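Local structure of thiosulfate sulfurtransferase TUM1 (Saccharomyces cerevisiae, 3UTN) at residues Y188-Q193 against N302-D307; T249-G254 against H258-K263; R46-D51 against S167-S172. The protein transfers persulfide sulfur from NFS1 to UBA4 in the pathway that thiolates the wobble uridine of tRNAs, and has thiosulfate–cyanide sulfurtransferase activity. All coordinates share one frame; numbering follows the deposited sequence.

How the interactions relate
TUM1 illustrates how a tandem rhodanese protein repeats one fold but keeps a single catalytic cysteine, C282, in its C-terminal half. Interactions 1 and 2 belong to that half, their centres about 24 Å apart, and both segments of interaction 2 lie in sequence between those of interaction 1. Interaction 1 is a helix packed on the sheet, and the side chain of its Y306 lies about 8 Å from that of C282; interaction 2, on helix 255-267, is away from the active site. Interaction 3 joins a strand of the N-terminal sheet to a loop, its centre about 32 Å from that of interaction 1. None of the three touches another.

Interaction 1 of 3, residues Y188-Q193 against N302-D307; sequences YEEMFQ and NVRLYD. With DMS (dimethyl sulfoxide), chain E.
The ring of Y306 takes CG of M191 on one face, while its hydroxyl reaches the edge of the Y188 ring, near that ring's plane, with OH 3.2 Å from CD1 of Y188. F192 CB lies over one face of Y188. The third flat group, the guanidinium of R304, meets the carboxylate of E190 edge on, the two planes 33° apart. M191 CG stands 3.4 Å from the Y306 ring centroid, a CH-pi contact, and the sulfur follows obliquely, SD being 4.5 Å from that centroid in a Met-aromatic contact. The chain of M191 bends at chi2 (-53°) and chi3, which carries CE to 3.8 Å from Y306 CD2.

Residues 188-193, the first part of helix 188-196, cross strand 303-306 at 101°, the helix being one of those covering the parallel sheet of the C-terminal rhodanese domain. M191 and Y306 are buried here, both also touching I279 of the neighbouring strand, and a leucine in place of Y306 would probably leave E312, which bonds the phenol oxygen, without that partner and M191 without its aromatic face. The hydroxyl of Y188 is bound instead by S317.

Toward the more exposed side, the salt bridge is two-pronged. R304 NH1 donates to E190 OE1 over 2.5 Å, nearly straight and on the syn side of the oxygen; R304 NH2 gives a more bent bond to E190 OE2, very short and to be read with caution. E190 spans the distance with an extended chain. A dimethyl sulfoxide, probably from the crystallisation liquor, lies by N302 ND2, its bond doubtfully short.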
# COMPACT_ATOMS: atom_id res chain seq x y z
N TYR A 188 6.37 0.67 15.95
CA TYR A 188 7.67 0.12 16.26
C TYR A 188 7.69 -0.54 17.63
O TYR A 188 8.23 -1.63 17.78
CB TYR A 188 8.73 1.21 16.23
CG TYR A 188 10.06 0.69 16.68
CD1 TYR A 188 10.83 -0.11 15.84
CD2 TYR A 188 10.54 0.96 17.97
CE1 TYR A 188 12.05 -0.60 16.25
CE2 TYR A 188 11.76 0.47 18.38
CZ TYR A 188 12.51 -0.31 17.52
OH TYR A 188 13.72 -0.80 17.92
N GLU A 189 7.10 0.14 18.61
CA GLU A 189 7.05 -0.34 19.99
C GLU A 189 6.58 -1.79 20.00
O GLU A 189 7.26 -2.67 20.53
CB GLU A 189 6.13 0.54 20.84
CG GLU A 189 6.04 0.14 22.31
CD GLU A 189 5.34 1.16 23.18
OE1 GLU A 189 4.30 1.72 22.75
OE2 GLU A 189 5.81 1.41 24.31
N GLU A 190 5.44 -2.04 19.37
CA GLU A 190 4.90 -3.39 19.31
C GLU A 190 5.81 -4.31 18.52
O GLU A 190 6.10 -5.41 18.95
CB GLU A 190 3.51 -3.39 18.71
CG GLU A 190 2.84 -4.74 18.82
CD GLU A 190 1.53 -4.79 18.07
OE1 GLU A 190 1.04 -3.72 17.66
OE2 GLU A 190 0.99 -5.90 17.90
N MET A 191 6.25 -3.84 17.35
CA MET A 191 7.16 -4.61 16.52
C MET A 191 8.38 -5.02 17.32
O MET A 191 8.75 -6.18 17.36
CB MET A 191 7.60 -3.81 15.30
CG MET A 191 6.61 -3.88 14.17
SD MET A 191 6.20 -5.58 13.75
CE MET A 191 7.68 -6.14 12.93
N PHE A 192 9.00 -4.03 17.95
CA PHE A 192 10.19 -4.29 18.72
C PHE A 192 9.91 -5.23 19.87
O PHE A 192 10.65 -6.18 20.05
CB PHE A 192 10.83 -3.01 19.23
CG PHE A 192 12.14 -3.24 19.88
CD1 PHE A 192 13.22 -3.67 19.13
CD2 PHE A 192 12.28 -3.10 21.26
CE1 PHE A 192 14.44 -3.92 19.73
CE2 PHE A 192 13.50 -3.34 21.86
CZ PHE A 192 14.58 -3.75 21.10
N GLN A 193 8.85 -4.98 20.63
CA GLN A 193 8.49 -5.87 21.73
C GLN A 193 8.27 -7.28 21.23
O GLN A 193 8.78 -8.23 21.81
CB GLN A 193 7.25 -5.37 22.49
CG GLN A 193 6.82 -6.26 23.65
CD GLN A 193 7.96 -6.67 24.59
OE1 GLN A 193 8.99 -5.99 24.69
NE2 GLN A 193 7.77 -7.78 25.29
N ASN A 302 -6.65 -9.86 9.91
CA ASN A 302 -5.86 -9.13 10.88
C ASN A 302 -4.45 -8.94 10.40
O ASN A 302 -3.47 -9.32 11.05
CB ASN A 302 -5.90 -9.84 12.23
CG ASN A 302 -7.32 -10.06 12.71
OD1 ASN A 302 -8.12 -9.13 12.72
ND2 ASN A 302 -7.63 -11.29 13.07
N VAL A 303 -4.36 -8.39 9.20
CA VAL A 303 -3.09 -8.06 8.63
C VAL A 303 -2.90 -6.61 8.98
O VAL A 303 -3.76 -5.77 8.73
CB VAL A 303 -3.08 -8.24 7.11
CG1 VAL A 303 -1.66 -8.06 6.59
CG2 VAL A 303 -3.60 -9.61 6.76
N ARG A 304 -1.77 -6.33 9.61
CA ARG A 304 -1.43 -4.97 9.88
C ARG A 304 -0.16 -4.64 9.16
O ARG A 304 0.59 -5.53 8.76
CB ARG A 304 -1.27 -4.75 11.38
CG ARG A 304 -2.58 -4.78 12.12
CD ARG A 304 -2.33 -4.53 13.59
NE ARG A 304 -1.39 -5.51 14.12
CZ ARG A 304 -0.62 -5.30 15.18
NH1 ARG A 304 -0.65 -4.13 15.81
NH2 ARG A 304 0.21 -6.25 15.58
N LEU A 305 0.04 -3.36 8.95
CA LEU A 305 1.25 -2.91 8.34
C LEU A 305 2.13 -2.36 9.42
O LEU A 305 1.73 -1.47 10.17
CB LEU A 305 0.97 -1.82 7.32
CG LEU A 305 2.25 -1.30 6.69
CD1 LEU A 305 2.68 -2.20 5.54
CD2 LEU A 305 2.04 0.11 6.21
N TYR A 306 3.34 -2.90 9.51
CA TYR A 306 4.36 -2.26 10.27
C TYR A 306 4.81 -1.11 9.40
O TYR A 306 5.63 -1.26 8.51
CB TYR A 306 5.52 -3.22 10.58
CG TYR A 306 6.70 -2.51 11.17
CD1 TYR A 306 6.53 -1.38 11.97
CD2 TYR A 306 7.99 -2.96 10.93
CE1 TYR A 306 7.61 -0.73 12.52
CE2 TYR A 306 9.08 -2.31 11.49
CZ TYR A 306 8.88 -1.20 12.28
OH TYR A 306 9.94 -0.54 12.83
N ASP A 307 4.24 0.05 9.67
CA ASP A 307 4.43 1.19 8.80
C ASP A 307 5.88 1.63 8.82
O ASP A 307 6.48 1.82 7.76
CB ASP A 307 3.50 2.32 9.20
CG ASP A 307 3.50 3.45 8.21
OD1 ASP A 307 3.83 3.21 7.03
OD2 ASP A 307 3.17 4.57 8.61
S DMS E . -5.61 -14.24 13.68
O DMS E . -5.82 -12.81 13.35
C1 DMS E . -6.90 -14.76 14.67
C2 DMS E . -5.90 -15.16 12.28

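Interaction 2 of 3, residues T249-G254 against H258-K263; sequences TYPEAG and HATLEK
This is a local surface contact at the start of a helix: the loop 249-254, which follows strand 234-236, folds back on the first turns of helix 255-267 in the C-terminal rhodanese domain. G254 holds the N-cap position, and its carbonyl O accepts the amide of H258 over 2.9 Å. At its phi and psi of 91° and -139°, any CB would press on the carbonyl oxygen of A253. The same G254 O lies over a face of the H258 imidazole, 2.7 Å from ND1, but the angle is too poor for a hydrogen bond; the ring is held from its far nitrogen, NE2, by the carbonyl of A298.

Earlier in the loop, P251 meets T260, two residues farther into the helix than H258, at about a right angle. P251 CG sits 3.0 Å from T260 OG1 and, tighter than usual, 3.4 Å from T260 CB. With OG1 anti to its own carbonyl carbon (chi1 -64°), the threonine turns its hydroxyl back to A256 O, one helical turn earlier.

H258 N, H258 NE2 and T260 OG1 thus each have a backbone carbonyl, and P251 offers T260 its ring carbons; G254 O itself starts the helix's own hydrogen-bond series.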
# COMPACT_ATOMS: atom_id res chain seq x y z
N THR A 249 -1.30 -6.75 -11.37
CA THR A 249 -2.59 -6.84 -10.73
C THR A 249 -2.46 -7.78 -9.56
O THR A 249 -1.64 -8.71 -9.58
CB THR A 249 -3.68 -7.42 -11.63
OG1 THR A 249 -3.19 -8.61 -12.26
CG2 THR A 249 -4.11 -6.42 -12.67
N TYR A 250 -3.26 -7.52 -8.55
CA TYR A 250 -3.51 -8.54 -7.57
C TYR A 250 -4.29 -9.60 -8.29
O TYR A 250 -5.20 -9.28 -9.05
CB TYR A 250 -4.37 -8.00 -6.47
CG TYR A 250 -3.61 -7.12 -5.54
CD1 TYR A 250 -2.72 -7.67 -4.63
CD2 TYR A 250 -3.79 -5.75 -5.57
CE1 TYR A 250 -2.01 -6.86 -3.77
CE2 TYR A 250 -3.10 -4.93 -4.70
CZ TYR A 250 -2.21 -5.49 -3.81
OH TYR A 250 -1.53 -4.69 -2.96
N PRO A 251 -3.91 -10.86 -8.08
CA PRO A 251 -4.72 -11.95 -8.58
C PRO A 251 -6.12 -11.81 -8.01
O PRO A 251 -6.31 -11.14 -6.99
CB PRO A 251 -4.05 -13.18 -7.99
CG PRO A 251 -2.63 -12.78 -7.84
CD PRO A 251 -2.68 -11.34 -7.43
N GLU A 252 -7.09 -12.41 -8.68
CA GLU A 252 -8.46 -12.36 -8.21
C GLU A 252 -8.56 -12.99 -6.84
O GLU A 252 -7.81 -13.91 -6.52
CB GLU A 252 -9.38 -13.07 -9.20
CG GLU A 252 -9.50 -12.32 -10.52
CD GLU A 252 -9.96 -10.89 -10.32
OE1 GLU A 252 -9.15 -9.97 -10.53
OE2 GLU A 252 -11.13 -10.70 -9.93
N ALA A 253 -9.46 -12.45 -6.02
CA ALA A 253 -9.78 -13.05 -4.74
C ALA A 253 -10.12 -14.52 -4.98
O ALA A 253 -10.60 -14.89 -6.05
CB ALA A 253 -10.94 -12.33 -4.10
N GLY A 254 -9.85 -15.35 -3.98
CA GLY A 254 -10.15 -16.76 -4.08
C GLY A 254 -8.97 -17.52 -4.62
O GLY A 254 -7.82 -17.24 -4.26
N HIS A 258 -4.99 -17.09 -3.80
CA HIS A 258 -4.50 -18.20 -2.99
C HIS A 258 -3.39 -18.90 -3.68
O HIS A 258 -2.37 -19.17 -3.05
CB HIS A 258 -5.62 -19.15 -2.59
CG HIS A 258 -6.68 -18.49 -1.77
ND1 HIS A 258 -7.98 -18.72 -1.96
CD2 HIS A 258 -6.58 -17.55 -0.75
CE1 HIS A 258 -8.69 -17.97 -1.10
NE2 HIS A 258 -7.83 -17.25 -0.36
N ALA A 259 -3.56 -19.18 -4.97
CA ALA A 259 -2.51 -19.82 -5.75
C ALA A 259 -1.27 -18.95 -5.74
O ALA A 259 -0.17 -19.41 -5.49
CB ALA A 259 -2.97 -20.07 -7.18
N THR A 260 -1.47 -17.66 -5.98
CA THR A 260 -0.37 -16.72 -5.94
C THR A 260 0.26 -16.66 -4.55
O THR A 260 1.48 -16.78 -4.42
CB THR A 260 -0.83 -15.33 -6.39
OG1 THR A 260 -1.24 -15.40 -7.76
CG2 THR A 260 0.29 -14.32 -6.25
N LEU A 261 -0.58 -16.51 -3.53
CA LEU A 261 -0.09 -16.45 -2.16
C LEU A 261 0.66 -17.72 -1.78
O LEU A 261 1.81 -17.66 -1.35
CB LEU A 261 -1.21 -16.17 -1.16
CG LEU A 261 -0.78 -16.10 0.30
CD1 LEU A 261 0.37 -15.12 0.51
CD2 LEU A 261 -1.95 -15.74 1.20
N GLU A 262 0.02 -18.88 -1.95
CA GLU A 262 0.67 -20.14 -1.59
C GLU A 262 1.96 -20.34 -2.38
O GLU A 262 2.93 -20.87 -1.84
CB GLU A 262 -0.28 -21.34 -1.73
CG GLU A 262 -0.60 -21.75 -3.16
CD GLU A 262 -1.26 -23.11 -3.29
OE1 GLU A 262 -1.13 -23.94 -2.36
OE2 GLU A 262 -1.90 -23.35 -4.33
N LYS A 263 1.98 -19.91 -3.64
CA LYS A 263 3.17 -19.98 -4.47
C LYS A 263 4.26 -19.08 -3.90
O LYS A 263 5.41 -19.49 -3.78
CB LYS A 263 2.86 -19.59 -5.92
CG LYS A 263 4.01 -19.74 -6.90
CD LYS A 263 4.37 -21.20 -7.16
CE LYS A 263 5.27 -21.35 -8.37
NZ LYS A 263 6.50 -20.51 -8.29

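Interaction 3 of 3, residues R46-D51 against S167-S172; sequences RIVPVD and SPYPKS
The R46 side chain runs antiparallel to that of Y169 and lays its guanidinium over one face of the phenol in a cation-pi contact. R46 CZ is 4.1 Å from the Y169 ring centroid, and the two planes are 38° apart, so the groups are tilted rather than flatly stacked; the closest atom is R46 NH1, 3.2 Å from Y169 CD1. R46 bends at chi3 (63°) to bring its guanidinium over the ring, and its NH2 is also held by a salt bridge to D114 and by the carbonyl of G109. On the opposite face rests CG of P168, the residue just before, and the ring is thus held between a proline and an arginine.

The tight part is toward the strand, where the contact is direct. V48, buried, meets the phenol from the strand and places CG1 3.5 Å from Y169 CE2, with CG2 reaching toward the hydroxyl. I77 of strand 77-78 also touches both V48 and Y169.

The looser parts are two watered ends. At one, a water accepts a hydrogen bond from R46 NH1 (3.0 Å) and donates one to P170 O (2.8 Å). At the other, by the tyrosine hydroxyl, a second water donates to I47 O; its approach to Y169 OH is implausibly short and doubtful in detail, and the firm partner of that hydroxyl is N75 O. Behind the tyrosine, its own amide donates to S167 OG, 3.0 Å away, in an ST turn.

Strand 47-51 lies between strands 115-119 and 77-78 of the parallel five-stranded sheet whose order, 1-5-4-2-3, recurs in the other half of the chain; the loop between helices 148-153 and 181-184 packs here against this strand of the N-terminal rhodanese domain, which lacks the catalytic cysteine.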
# COMPACT_ATOMS: atom_id res chain seq x y z
N ARG A 46 -20.13 10.39 -5.49
CA ARG A 46 -19.12 10.81 -6.42
C ARG A 46 -18.05 9.73 -6.46
O ARG A 46 -17.68 9.18 -5.43
CB ARG A 46 -18.54 12.13 -5.99
CG ARG A 46 -17.91 12.92 -7.11
CD ARG A 46 -17.61 14.32 -6.63
NE ARG A 46 -16.64 14.31 -5.54
CZ ARG A 46 -16.02 15.38 -5.07
NH1 ARG A 46 -16.26 16.58 -5.58
NH2 ARG A 46 -15.15 15.25 -4.07
N ILE A 47 -17.58 9.41 -7.66
CA ILE A 47 -16.50 8.45 -7.77
C ILE A 47 -15.26 9.20 -8.16
O ILE A 47 -15.17 9.81 -9.23
CB ILE A 47 -16.79 7.31 -8.74
CG1 ILE A 47 -17.95 6.48 -8.19
CG2 ILE A 47 -15.55 6.44 -8.92
CD1 ILE A 47 -18.51 5.51 -9.20
N VAL A 48 -14.31 9.19 -7.25
CA VAL A 48 -13.11 9.94 -7.43
C VAL A 48 -12.00 8.93 -7.54
O VAL A 48 -11.61 8.33 -6.54
CB VAL A 48 -12.86 10.91 -6.27
CG1 VAL A 48 -11.55 11.65 -6.47
CG2 VAL A 48 -14.02 11.88 -6.14
N PRO A 49 -11.55 8.68 -8.77
CA PRO A 49 -10.38 7.86 -8.92
C PRO A 49 -9.25 8.62 -8.29
O PRO A 49 -9.24 9.85 -8.30
CB PRO A 49 -10.20 7.78 -10.43
CG PRO A 49 -11.54 8.07 -10.98
CD PRO A 49 -12.07 9.12 -10.07
N VAL A 50 -8.34 7.89 -7.69
CA VAL A 50 -7.28 8.51 -6.96
C VAL A 50 -6.03 7.92 -7.53
O VAL A 50 -5.75 6.75 -7.34
CB VAL A 50 -7.39 8.21 -5.46
CG1 VAL A 50 -6.24 8.86 -4.71
CG2 VAL A 50 -8.72 8.72 -4.92
N ASP A 51 -5.31 8.74 -8.27
CA ASP A 51 -4.02 8.35 -8.76
C ASP A 51 -3.05 8.54 -7.61
O ASP A 51 -2.76 9.66 -7.19
CB ASP A 51 -3.65 9.21 -9.96
CG ASP A 51 -2.32 8.81 -10.55
OD1 ASP A 51 -1.70 7.85 -10.05
OD2 ASP A 51 -1.91 9.47 -11.52
N SER A 167 -6.28 17.78 -8.56
CA SER A 167 -7.67 17.48 -8.35
C SER A 167 -8.48 18.45 -9.18
O SER A 167 -8.18 19.63 -9.22
CB SER A 167 -8.05 17.65 -6.90
OG SER A 167 -9.45 17.53 -6.76
N PRO A 168 -9.52 17.94 -9.85
CA PRO A 168 -10.45 18.79 -10.59
C PRO A 168 -11.55 19.30 -9.67
O PRO A 168 -12.42 20.05 -10.11
CB PRO A 168 -11.04 17.82 -11.61
CG PRO A 168 -11.04 16.51 -10.89
CD PRO A 168 -9.81 16.51 -10.04
N TYR A 169 -11.51 18.90 -8.41
CA TYR A 169 -12.58 19.20 -7.49
C TYR A 169 -12.24 20.42 -6.67
O TYR A 169 -11.08 20.62 -6.34
CB TYR A 169 -12.85 18.00 -6.58
CG TYR A 169 -13.09 16.75 -7.36
CD1 TYR A 169 -14.27 16.58 -8.09
CD2 TYR A 169 -12.15 15.74 -7.40
CE1 TYR A 169 -14.49 15.43 -8.83
CE2 TYR A 169 -12.36 14.59 -8.14
CZ TYR A 169 -13.53 14.45 -8.85
OH TYR A 169 -13.74 13.30 -9.57
N PRO A 170 -13.26 21.24 -6.35
CA PRO A 170 -13.00 22.36 -5.46
C PRO A 170 -12.56 21.82 -4.11
O PRO A 170 -12.93 20.70 -3.74
CB PRO A 170 -14.37 23.03 -5.34
CG PRO A 170 -15.36 21.95 -5.64
CD PRO A 170 -14.69 21.11 -6.69
N LYS A 171 -11.77 22.59 -3.39
CA LYS A 171 -11.38 22.19 -2.05
C LYS A 171 -12.62 21.81 -1.25
O LYS A 171 -13.67 22.45 -1.36
CB LYS A 171 -10.58 23.29 -1.36
CG LYS A 171 -9.12 23.34 -1.80
CD LYS A 171 -8.42 24.60 -1.32
CE LYS A 171 -6.92 24.52 -1.54
NZ LYS A 171 -6.55 24.37 -2.98
N SER A 172 -12.50 20.74 -0.49
CA SER A 172 -13.59 20.31 0.36
C SER A 172 -13.14 20.50 1.79
O SER A 172 -12.00 20.89 2.04
CB SER A 172 -13.90 18.84 0.11
OG SER A 172 -12.75 18.06 0.42
O HOH W 1 -14.86 18.70 -4.02
O HOH W 2 -15.99 12.52 -9.87